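Local structure of HI1317 (Haemophilus influenzae, 1JOV) at residues L55-S58 / E59-F63; Y77-F80 / G81-Q85; Y101-V105 / H106-L110. The protein probably interconverts the alpha and beta anomers of D-glucose 6-phosphate. One frame throughout, in Å; residues are numbered along the deposited sequence.

Contact 1. Residues L55-S58 / E59-F63; sequences LWLS and EVEPF
S58 and E61 close a type I beta turn, defined by the backbone bond from E61 N to S58 O (3.1 Å). A second bond lies inside the first: V60 N donates to S58 OG at 3.0 Å. The hydroxyl can meet that N-H because OG stands anti to the serine's own backbone N (chi1 172°), folded toward the chain that follows. G235 O is a further partner of the same OG, which ties the turn to a separate loop.

Water carries the polar link between W56 and E59. The indole NE1 of W56 donates to a water 3.0 Å away that lies in the ring plane, and this water in turn donates to E59 OE1. Another water donates a second hydrogen bond to E59 OE1 at 2.7 Å and reaches S58 OG only weakly. The bend at chi2 turns E59 OE1 back toward S58.

A second carboxylate works within residues 59-63. E61 OE2 accepts from F63 N at 2.9 Å on its anti side, somewhat out of the carboxylate plane, while E61 OE1 is taken by R70 N. Both oxygens being held should fix the rotation of the group.

Apolar contact is divided between the two methyls of L57. CD2 meets F63 CZ at 3.9 Å, whereas CD1 rests against E61 CG at 4.1 Å; E61 CG also lies over one face of the F63 ring, toward its rim.

The combination is a serine-led ST turn nested in a type I beta turn, set in the loop between strands 41-47 and 75-76, with W56 about 8 Å (side chain to side chain) from H150, a predicted active-site residue.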
ATOM      1  N   LEU A  55      -2.234   8.404  -2.701  1.00 18.95           N
ATOM      2  CA  LEU A  55      -2.829   7.088  -2.640  1.00 18.85           C
ATOM      3  C   LEU A  55      -4.336   7.101  -2.975  1.00 16.70           C
ATOM      4  O   LEU A  55      -5.038   8.118  -2.731  1.00 19.90           O
ATOM      5  CB  LEU A  55      -2.671   6.562  -1.224  1.00 21.21           C
ATOM      6  CG  LEU A  55      -1.201   6.375  -0.836  1.00 21.03           C
ATOM      7  CD1 LEU A  55      -1.167   5.968   0.611  1.00 19.47           C
ATOM      8  CD2 LEU A  55      -0.538   5.280  -1.658  1.00 21.08           C
ATOM      9  N   TRP A  56      -4.814   6.004  -3.473  1.00 20.44           N
ATOM     10  CA  TRP A  56      -6.234   5.933  -3.743  1.00 19.83           C
ATOM     11  C   TRP A  56      -6.959   5.131  -2.698  1.00 22.30           C
ATOM     12  O   TRP A  56      -6.467   4.072  -2.193  1.00 21.26           O
ATOM     13  CB  TRP A  56      -6.411   5.287  -5.139  1.00 21.37           C
ATOM     14  CG  TRP A  56      -7.817   4.987  -5.566  1.00 18.24           C
ATOM     15  CD1 TRP A  56      -8.616   5.822  -6.394  1.00 23.43           C
ATOM     16  CD2 TRP A  56      -8.532   3.773  -5.424  1.00 25.89           C
ATOM     17  NE1 TRP A  56      -9.825   5.222  -6.619  1.00 25.19           N
ATOM     18  CE2 TRP A  56      -9.806   3.960  -6.064  1.00 27.51           C
ATOM     19  CE3 TRP A  56      -8.303   2.590  -4.744  1.00 20.48           C
ATOM     20  CZ2 TRP A  56     -10.784   2.979  -6.056  1.00 26.02           C
ATOM     21  CZ3 TRP A  56      -9.286   1.606  -4.697  1.00 26.04           C
ATOM     22  CH2 TRP A  56     -10.509   1.791  -5.403  1.00 27.13           C
ATOM     23  N   LEU A  57      -8.155   5.603  -2.366  1.00 19.00           N
ATOM     24  CA  LEU A  57      -9.018   4.935  -1.383  1.00 19.29           C
ATOM     25  C   LEU A  57     -10.398   4.855  -2.043  1.00 23.53           C
ATOM     26  O   LEU A  57     -10.864   5.886  -2.549  1.00 27.11           O
ATOM     27  CB  LEU A  57      -9.171   5.719  -0.093  1.00 19.59           C
ATOM     28  CG  LEU A  57     -10.116   5.166   0.942  1.00 21.19           C
ATOM     29  CD1 LEU A  57      -9.615   3.758   1.423  1.00 21.98           C
ATOM     30  CD2 LEU A  57     -10.104   6.142   2.133  1.00 28.26           C
ATOM     31  N   SER A  58     -11.008   3.672  -2.037  1.00 23.64           N
ATOM     32  CA  SER A  58     -12.351   3.500  -2.671  1.00 23.20           C
ATOM     33  C   SER A  58     -13.373   4.472  -2.117  1.00 19.06           C
ATOM     34  O   SER A  58     -13.467   4.693  -0.895  1.00 23.31           O
ATOM     35  CB  SER A  58     -12.882   2.113  -2.397  1.00 34.95           C
ATOM     36  OG  SER A  58     -14.233   2.052  -2.843  1.00 33.52           O
ATOM     37  N   GLU A  59     -14.088   5.116  -3.055  1.00 22.98           N
ATOM     38  CA  GLU A  59     -15.096   6.097  -2.669  1.00 28.02           C
ATOM     39  C   GLU A  59     -16.297   5.431  -2.002  1.00 27.40           C
ATOM     40  O   GLU A  59     -17.118   6.093  -1.349  1.00 33.28           O
ATOM     41  CB  GLU A  59     -15.467   7.057  -3.819  1.00 28.79           C
ATOM     42  CG  GLU A  59     -16.362   6.451  -4.885  1.00 36.26           C
ATOM     43  CD  GLU A  59     -15.641   5.631  -5.938  1.00 41.74           C
ATOM     44  OE1 GLU A  59     -14.450   5.263  -5.759  1.00 24.79           O
ATOM     45  OE2 GLU A  59     -16.288   5.313  -6.963  1.00 33.72           O
ATOM     46  N   VAL A  60     -16.320   4.118  -2.102  1.00 28.58           N
ATOM     47  CA  VAL A  60     -17.356   3.385  -1.409  1.00 31.56           C
ATOM     48  C   VAL A  60     -16.827   2.522  -0.273  1.00 29.21           C
ATOM     49  O   VAL A  60     -17.494   1.602   0.161  1.00 33.91           O
ATOM     50  CB  VAL A  60     -18.168   2.554  -2.409  1.00 29.89           C
ATOM     51  CG1 VAL A  60     -18.968   3.451  -3.327  1.00 50.33           C
ATOM     52  CG2 VAL A  60     -17.241   1.660  -3.207  1.00 34.03           C
ATOM     53  N   GLU A  61     -15.670   2.880   0.219  1.00 32.05           N
ATOM     54  CA  GLU A  61     -15.079   2.114   1.306  1.00 28.66           C
ATOM     55  C   GLU A  61     -15.963   2.128   2.585  1.00 24.09           C
ATOM     56  O   GLU A  61     -16.269   3.177   3.128  1.00 29.57           O
ATOM     57  CB  GLU A  61     -13.673   2.632   1.658  1.00 24.79           C
ATOM     58  CG  GLU A  61     -13.026   2.016   2.899  1.00 30.80           C
ATOM     59  CD  GLU A  61     -12.937   0.481   2.898  1.00 20.43           C
ATOM     60  OE1 GLU A  61     -12.560  -0.112   1.867  1.00 26.07           O
ATOM     61  OE2 GLU A  61     -13.246  -0.108   3.948  1.00 24.11           O
ATOM     62  N   PRO A  62     -16.355   0.908   3.019  1.00 24.91           N
ATOM     63  CA  PRO A  62     -17.207   0.773   4.225  1.00 31.76           C
ATOM     64  C   PRO A  62     -16.645   1.065   5.620  1.00 39.76           C
ATOM     65  O   PRO A  62     -17.338   1.334   6.641  1.00 32.24           O
ATOM     66  CB  PRO A  62     -17.754  -0.698   4.147  1.00 36.36           C
ATOM     67  CG  PRO A  62     -17.025  -1.437   2.956  1.00 37.34           C
ATOM     68  CD  PRO A  62     -16.186  -0.367   2.283  1.00 21.82           C
ATOM     69  N   PHE A  63     -15.321   1.030   5.700  1.00 28.31           N
ATOM     70  CA  PHE A  63     -14.736   1.031   6.994  1.00 21.32           C
ATOM     71  C   PHE A  63     -15.330   0.177   8.106  1.00 23.30           C
ATOM     72  O   PHE A  63     -15.550   0.606   9.232  1.00 32.86           O
ATOM     73  CB  PHE A  63     -14.508   2.428   7.559  1.00 29.33           C
ATOM     74  CG  PHE A  63     -13.512   3.242   6.840  1.00 25.39           C
ATOM     75  CD1 PHE A  63     -12.151   3.113   7.080  1.00 24.78           C
ATOM     76  CD2 PHE A  63     -13.933   4.122   5.862  1.00 26.41           C
ATOM     77  CE1 PHE A  63     -11.245   3.891   6.399  1.00 36.63           C
ATOM     78  CE2 PHE A  63     -13.036   4.948   5.161  1.00 31.02           C
ATOM     79  CZ  PHE A  63     -11.677   4.833   5.442  1.00 31.42           C
TER
HETATM   80  O   HOH W   1     -12.529   6.151  -7.540  1.00 33.75           O
HETATM   81  O   HOH W   2     -14.251   2.551  -6.123  1.00 31.54           O

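Contact 2. Residues Y77-F80 / G81-Q85; sequences YPWF and GGVKQ
W79 and K84 make the tight part of this loop. W79 CG lies between its backbone N and carbonyl carbon (chi1 62°), which carries the indole over toward K84. The lysine side chain crosses the indole at about a right angle, and CE of K84 lies 3.6 Å from the centroid of the six-membered ring of W79, a CH-pi contact almost straight above the face. K84 NZ sits farther from the ring normal, 4.0 Å from the same centroid, and adds a cation-pi interaction. At the indole edge, G81 O lies in the ring plane, 3.5 Å from W79 CD1. The N-H of W79 makes two weak hydrogen bonds, to K84 O, at 3.0 Å from NE1 and well off straight (131°), and to P86 O.

Packing thins toward solvent. V83 CG2 touches W79 CD1 at 3.9 Å, V83 CG1 lies 3.3 Å from F80 O, and exposed Q85 meets the indole with its backbone carbonyl, O and C both near W79 CZ2. F80 turns elsewhere: its ring meets H88 edge-to-face, and its side chain lies beside that of E248, a predicted active-site residue.

Chemically, the indole face probably favours the K84 ammonium through its pi electrons, while CE packs on the same ring.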
ATOM      1  N   TYR A  77       0.041 -10.581   4.279  1.00 18.44           N
ATOM      2  CA  TYR A  77       0.940 -11.347   5.128  1.00 18.17           C
ATOM      3  C   TYR A  77       0.108 -12.276   5.983  1.00 18.65           C
ATOM      4  O   TYR A  77      -0.936 -11.799   6.448  1.00 18.72           O
ATOM      5  CB  TYR A  77       1.683 -10.330   6.039  1.00 16.21           C
ATOM      6  CG  TYR A  77       2.500 -10.969   7.098  1.00 17.63           C
ATOM      7  CD1 TYR A  77       3.813 -11.423   6.845  1.00 18.25           C
ATOM      8  CD2 TYR A  77       2.012 -11.089   8.391  1.00 22.57           C
ATOM      9  CE1 TYR A  77       4.567 -11.946   7.888  1.00 19.97           C
ATOM     10  CE2 TYR A  77       2.727 -11.627   9.384  1.00 18.22           C
ATOM     11  CZ  TYR A  77       4.068 -12.080   9.159  1.00 24.50           C
ATOM     12  OH  TYR A  77       4.829 -12.646  10.186  1.00 26.50           O
ATOM     13  N   PRO A  78       0.543 -13.515   6.213  1.00 19.09           N
ATOM     14  CA  PRO A  78       1.828 -14.118   5.771  1.00 17.96           C
ATOM     15  C   PRO A  78       1.760 -14.946   4.499  1.00 19.08           C
ATOM     16  O   PRO A  78       2.672 -15.742   4.228  1.00 20.37           O
ATOM     17  CB  PRO A  78       2.186 -15.017   6.973  1.00 19.60           C
ATOM     18  CG  PRO A  78       0.770 -15.600   7.433  1.00 20.13           C
ATOM     19  CD  PRO A  78      -0.150 -14.399   7.169  1.00 21.69           C
ATOM     20  N   TRP A  79       0.673 -14.825   3.761  1.00 22.09           N
ATOM     21  CA  TRP A  79       0.564 -15.459   2.459  1.00 23.22           C
ATOM     22  C   TRP A  79       0.023 -14.392   1.518  1.00 19.53           C
ATOM     23  O   TRP A  79      -0.644 -13.455   1.967  1.00 19.91           O
ATOM     24  CB  TRP A  79      -0.361 -16.727   2.396  1.00 17.65           C
ATOM     25  CG  TRP A  79      -1.836 -16.564   2.715  1.00 22.80           C
ATOM     26  CD1 TRP A  79      -2.907 -16.347   1.835  1.00 22.20           C
ATOM     27  CD2 TRP A  79      -2.401 -16.748   4.002  1.00 20.39           C
ATOM     28  NE1 TRP A  79      -4.077 -16.348   2.558  1.00 25.50           N
ATOM     29  CE2 TRP A  79      -3.793 -16.602   3.880  1.00 27.70           C
ATOM     30  CE3 TRP A  79      -1.865 -17.036   5.284  1.00 18.74           C
ATOM     31  CZ2 TRP A  79      -4.641 -16.710   4.985  1.00 22.76           C
ATOM     32  CZ3 TRP A  79      -2.711 -17.097   6.354  1.00 33.47           C
ATOM     33  CH2 TRP A  79      -4.083 -16.957   6.202  1.00 24.51           C
ATOM     34  N   PHE A  80       0.252 -14.605   0.212  1.00 19.46           N
ATOM     35  CA  PHE A  80      -0.112 -13.685  -0.836  1.00 18.03           C
ATOM     36  C   PHE A  80      -1.221 -14.253  -1.691  1.00 23.67           C
ATOM     37  O   PHE A  80      -1.145 -15.419  -2.112  1.00 25.43           O
ATOM     38  CB  PHE A  80       1.093 -13.373  -1.742  1.00 24.24           C
ATOM     39  CG  PHE A  80       0.795 -12.358  -2.815  1.00 21.08           C
ATOM     40  CD1 PHE A  80       0.722 -11.006  -2.494  1.00 22.47           C
ATOM     41  CD2 PHE A  80       0.594 -12.710  -4.164  1.00 22.27           C
ATOM     42  CE1 PHE A  80       0.381 -10.026  -3.453  1.00 26.54           C
ATOM     43  CE2 PHE A  80       0.308 -11.734  -5.126  1.00 29.93           C
ATOM     44  CZ  PHE A  80       0.217 -10.393  -4.756  1.00 21.41           C
ATOM     45  N   GLY A  81      -2.241 -13.419  -1.906  1.00 27.25           N
ATOM     46  CA  GLY A  81      -3.349 -13.779  -2.796  1.00 27.47           C
ATOM     47  C   GLY A  81      -4.228 -14.873  -2.266  1.00 29.70           C
ATOM     48  O   GLY A  81      -4.323 -15.087  -1.068  1.00 24.68           O
ATOM     49  N   GLY A  82      -4.880 -15.579  -3.190  1.00 29.13           N
ATOM     50  CA  GLY A  82      -5.837 -16.587  -2.770  1.00 36.38           C
ATOM     51  C   GLY A  82      -5.196 -17.957  -2.620  1.00 36.66           C
ATOM     52  O   GLY A  82      -5.861 -18.967  -2.815  1.00 30.88           O
ATOM     53  N   VAL A  83      -3.920 -18.057  -2.241  1.00 30.46           N
ATOM     54  CA  VAL A  83      -3.418 -19.426  -2.111  1.00 26.48           C
ATOM     55  C   VAL A  83      -4.096 -20.132  -0.921  1.00 33.61           C
ATOM     56  O   VAL A  83      -4.165 -21.368  -0.870  1.00 29.24           O
ATOM     57  CB  VAL A  83      -1.905 -19.484  -2.007  1.00 39.30           C
ATOM     58  CG1 VAL A  83      -1.267 -18.611  -3.080  1.00 36.29           C
ATOM     59  CG2 VAL A  83      -1.440 -19.071  -0.617  1.00 23.57           C
ATOM     60  N   LYS A  84      -4.602 -19.337   0.013  1.00 28.06           N
ATOM     61  CA  LYS A  84      -5.443 -19.717   1.164  1.00 26.34           C
ATOM     62  C   LYS A  84      -6.468 -18.664   1.442  1.00 24.80           C
ATOM     63  O   LYS A  84      -6.378 -17.538   0.961  1.00 25.84           O
ATOM     64  CB  LYS A  84      -4.654 -19.906   2.447  1.00 30.08           C
ATOM     65  CG  LYS A  84      -3.764 -21.106   2.417  1.00 36.15           C
ATOM     66  CD  LYS A  84      -3.439 -21.487   3.850  1.00 36.76           C
ATOM     67  CE  LYS A  84      -2.704 -20.343   4.542  1.00 35.29           C
ATOM     68  NZ  LYS A  84      -2.207 -20.692   5.903  1.00 35.48           N
ATOM     69  N   GLN A  85      -7.447 -19.035   2.245  1.00 30.95           N
ATOM     70  CA  GLN A  85      -8.476 -18.104   2.625  1.00 27.44           C
ATOM     71  C   GLN A  85      -8.299 -17.745   4.104  1.00 27.90           C
ATOM     72  O   GLN A  85      -7.922 -18.572   4.935  1.00 32.48           O
ATOM     73  CB  GLN A  85      -9.867 -18.693   2.272  1.00 40.83           C
ATOM     74  CG  GLN A  85     -10.021 -18.924   0.760  1.00 35.52           C
ATOM     75  CD  GLN A  85     -10.283 -17.617   0.026  1.00 50.40           C
ATOM     76  OE1 GLN A  85     -10.892 -16.703   0.608  1.00 54.66           O
ATOM     77  NE2 GLN A  85      -9.845 -17.517  -1.250  1.00 52.31           N
TER

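Contact 3. Residues Y101-V105 / H106-L110; sequences YYISV and HKVRL
Y102 and R109 face each other as a hydrogen-bonded antiparallel pair, with R109 N to Y102 O at 2.8 Å and Y102 N to R109 O at 2.9 Å. Their side chains touch only near the root, CB to CB at 4.1 Å, and then part. R109 is extended from CG to NE and carries its guanidinium away from the tyrosine; NE makes a salt bridge with E111 OE2, and the chain lies against S126 and V128 of the next strand.

On the same face S104 behaves differently. With chi1 at 79°, OG is tucked between the backbone N and the carbonyl carbon, which leaves it 3.4 Å from K107 O, a weak hydrogen bond. That carbonyl already accepts S104 N at 3.0 Å, nearly in line with its C=O. K107 itself leads its chain away; only its CB comes near S104 OG, at 4.1 Å.

The other face of the hairpin is mainly apolar. CG1 of I103 lies beside CG1 of V108 at 4.1 Å, the two side chains running the same way; V108 CG1 stands opposite its own backbone N (chi1 179°), which brings it to the isoleucine. Y101 sends its ring away and offers CB, met by L110 CD2 at 3.6 Å. V108 also packs on L26 and H28, while I103 reaches T10, so this face covers strands of the neighbouring sheet.

A type I turn from S104 to K107 joins the strands, with V105 and H106 at its exposed corner.

The chemistry thus separates largely by face: I103, V108 and L110 form the aliphatic side, Y101 being the exception whose ring leads away, whereas hydroxyl, ammonium and guanidinium groups are set on the other, where R109 probably gains stability from E111.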
ATOM      1  N   TYR A 101       5.685   7.205  18.064  1.00 16.09           N
ATOM      2  CA  TYR A 101       5.542   8.325  17.112  1.00 18.78           C
ATOM      3  C   TYR A 101       6.632   9.377  17.469  1.00 22.94           C
ATOM      4  O   TYR A 101       6.885   9.617  18.650  1.00 30.02           O
ATOM      5  CB  TYR A 101       4.118   8.888  17.122  1.00 21.24           C
ATOM      6  CG  TYR A 101       3.580   9.318  18.464  1.00 16.99           C
ATOM      7  CD1 TYR A 101       2.967   8.445  19.327  1.00 21.76           C
ATOM      8  CD2 TYR A 101       3.718  10.659  18.849  1.00 26.79           C
ATOM      9  CE1 TYR A 101       2.444   8.927  20.574  1.00 25.91           C
ATOM     10  CE2 TYR A 101       3.227  11.124  20.031  1.00 25.45           C
ATOM     11  CZ  TYR A 101       2.591  10.312  20.863  1.00 23.13           C
ATOM     12  OH  TYR A 101       2.168  10.850  22.053  1.00 45.29           O
ATOM     13  N   TYR A 102       7.369   9.851  16.443  1.00 27.04           N
ATOM     14  CA  TYR A 102       8.447  10.838  16.543  1.00 25.01           C
ATOM     15  C   TYR A 102       8.074  11.968  15.594  1.00 27.21           C
ATOM     16  O   TYR A 102       8.002  11.794  14.370  1.00 25.64           O
ATOM     17  CB  TYR A 102       9.859  10.308  16.185  1.00 29.13           C
ATOM     18  CG  TYR A 102      10.938  11.388  16.084  1.00 41.06           C
ATOM     19  CD1 TYR A 102      11.590  11.912  17.226  1.00 53.92           C
ATOM     20  CD2 TYR A 102      11.326  11.899  14.853  1.00 35.11           C
ATOM     21  CE1 TYR A 102      12.559  12.909  17.134  1.00 53.68           C
ATOM     22  CE2 TYR A 102      12.312  12.888  14.743  1.00 63.22           C
ATOM     23  CZ  TYR A 102      12.925  13.393  15.877  1.00 57.61           C
ATOM     24  OH  TYR A 102      13.871  14.380  15.772  1.00 56.88           O
ATOM     25  N   ILE A 103       7.945  13.129  16.155  1.00 32.70           N
ATOM     26  CA  ILE A 103       7.663  14.325  15.381  1.00 26.86           C
ATOM     27  C   ILE A 103       8.716  15.411  15.512  1.00 27.06           C
ATOM     28  O   ILE A 103       9.052  15.840  16.608  1.00 31.22           O
ATOM     29  CB  ILE A 103       6.296  14.850  15.793  1.00 29.46           C
ATOM     30  CG1 ILE A 103       5.226  13.799  15.549  1.00 36.72           C
ATOM     31  CG2 ILE A 103       5.954  16.134  15.047  1.00 28.88           C
ATOM     32  CD1 ILE A 103       3.929  14.088  16.271  1.00 32.45           C
ATOM     33  N   SER A 104       9.222  15.849  14.331  1.00 35.41           N
ATOM     34  CA  SER A 104      10.187  16.929  14.278  1.00 39.11           C
ATOM     35  C   SER A 104       9.977  17.807  13.056  1.00 43.90           C
ATOM     36  O   SER A 104       9.146  17.514  12.191  1.00 29.43           O
ATOM     37  CB  SER A 104      11.564  16.350  14.252  1.00 27.60           C
ATOM     38  OG  SER A 104      11.926  15.881  12.982  1.00 40.09           O
ATOM     39  N   VAL A 105      10.760  18.896  12.961  1.00 31.38           N
ATOM     40  CA  VAL A 105      10.555  19.850  11.941  1.00 35.20           C
ATOM     41  C   VAL A 105      10.377  19.308  10.562  1.00 33.93           C
ATOM     42  O   VAL A 105       9.474  19.718   9.867  1.00 33.86           O
ATOM     43  CB  VAL A 105      11.753  20.886  11.946  1.00 38.28           C
ATOM     44  CG1 VAL A 105      11.931  21.467  10.565  1.00 37.31           C
ATOM     45  CG2 VAL A 105      11.481  21.930  12.946  1.00 42.59           C
ATOM     46  N   HIS A 106      11.271  18.440  10.100  1.00 31.89           N
ATOM     47  CA  HIS A 106      11.087  18.038   8.696  1.00 39.70           C
ATOM     48  C   HIS A 106      10.706  16.587   8.516  1.00 37.33           C
ATOM     49  O   HIS A 106      10.907  16.065   7.438  1.00 40.93           O
ATOM     50  CB  HIS A 106      12.362  18.262   7.869  1.00 45.54           C
ATOM     51  CG  HIS A 106      12.759  19.692   7.776  1.00 61.89           C
ATOM     52  ND1 HIS A 106      12.035  20.615   7.057  1.00 54.26           N
ATOM     53  CD2 HIS A 106      13.771  20.367   8.357  1.00 54.66           C
ATOM     54  CE1 HIS A 106      12.606  21.800   7.175  1.00 53.22           C
ATOM     55  NE2 HIS A 106      13.659  21.676   7.960  1.00 72.89           N
ATOM     56  N   LYS A 107      10.236  15.937   9.559  1.00 38.50           N
ATOM     57  CA  LYS A 107      10.040  14.485   9.442  1.00 39.20           C
ATOM     58  C   LYS A 107       9.157  13.913  10.533  1.00 31.44           C
ATOM     59  O   LYS A 107       9.175  14.352  11.698  1.00 29.70           O
ATOM     60  CB  LYS A 107      11.395  13.810   9.516  1.00 35.67           C
ATOM     61  CG  LYS A 107      11.366  12.286   9.436  1.00 37.91           C
ATOM     62  CD  LYS A 107      12.640  11.654  10.012  1.00 36.54           C
ATOM     63  CE  LYS A 107      13.723  11.583   8.956  1.00 45.07           C
ATOM     64  NZ  LYS A 107      14.963  10.869   9.451  1.00 50.75           N
ATOM     65  N   VAL A 108       8.435  12.903  10.133  1.00 28.57           N
ATOM     66  CA  VAL A 108       7.571  12.249  11.088  1.00 26.85           C
ATOM     67  C   VAL A 108       7.728  10.760  10.977  1.00 17.17           C
ATOM     68  O   VAL A 108       7.659  10.205   9.884  1.00 21.49           O
ATOM     69  CB  VAL A 108       6.116  12.640  10.868  1.00 30.86           C
ATOM     70  CG1 VAL A 108       5.194  11.939  11.847  1.00 22.91           C
ATOM     71  CG2 VAL A 108       5.960  14.153  11.009  1.00 26.52           C
ATOM     72  N   ARG A 109       7.923  10.131  12.120  1.00 21.87           N
ATOM     73  CA  ARG A 109       8.063   8.649  12.092  1.00 26.19           C
ATOM     74  C   ARG A 109       6.982   7.998  12.926  1.00 24.28           C
ATOM     75  O   ARG A 109       6.868   8.323  14.077  1.00 24.50           O
ATOM     76  CB  ARG A 109       9.427   8.218  12.649  1.00 21.65           C
ATOM     77  CG  ARG A 109       9.638   6.656  12.504  1.00 25.32           C
ATOM     78  CD  ARG A 109      11.076   6.177  13.041  1.00 26.58           C
ATOM     79  NE  ARG A 109      11.214   4.698  12.885  1.00 30.10           N
ATOM     80  CZ  ARG A 109      11.824   4.073  11.880  1.00 30.19           C
ATOM     81  NH1 ARG A 109      12.494   4.780  10.950  1.00 35.40           N
ATOM     82  NH2 ARG A 109      11.830   2.724  11.860  1.00 35.42           N
ATOM     83  N   LEU A 110       6.168   7.053  12.355  1.00 20.50           N
ATOM     84  CA  LEU A 110       5.167   6.305  13.143  1.00 18.52           C
ATOM     85  C   LEU A 110       5.557   4.829  13.040  1.00 16.58           C
ATOM     86  O   LEU A 110       6.008   4.393  11.935  1.00 19.17           O
ATOM     87  CB  LEU A 110       3.821   6.420  12.402  1.00 16.46           C
ATOM     88  CG  LEU A 110       3.307   7.885  12.276  1.00 19.49           C
ATOM     89  CD1 LEU A 110       1.866   7.745  11.605  1.00 20.36           C
ATOM     90  CD2 LEU A 110       3.291   8.643  13.592  1.00 22.88           C
TER

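Overall arrangement
All three contacts are local folds of the chain, met in series and touching nowhere: contacts 1 and 2 have centres 22 Å apart, contacts 1 and 3 26 Å, and contacts 2 and 3 33 Å, the last pair on opposite sides of the chain's centre. The three differ in their distance from the predicted active-site residues H150 and E248. Contact 2 is nearest, the F80 side chain being about 3 Å from that of E248 and about 5 Å from that of H150. Contact 1 approaches through W56, about 11 Å from E248 between side chains. Contact 3, a hairpin at the edge of the eight-stranded sheet, lies away from the site and belongs to the all-beta scaffold.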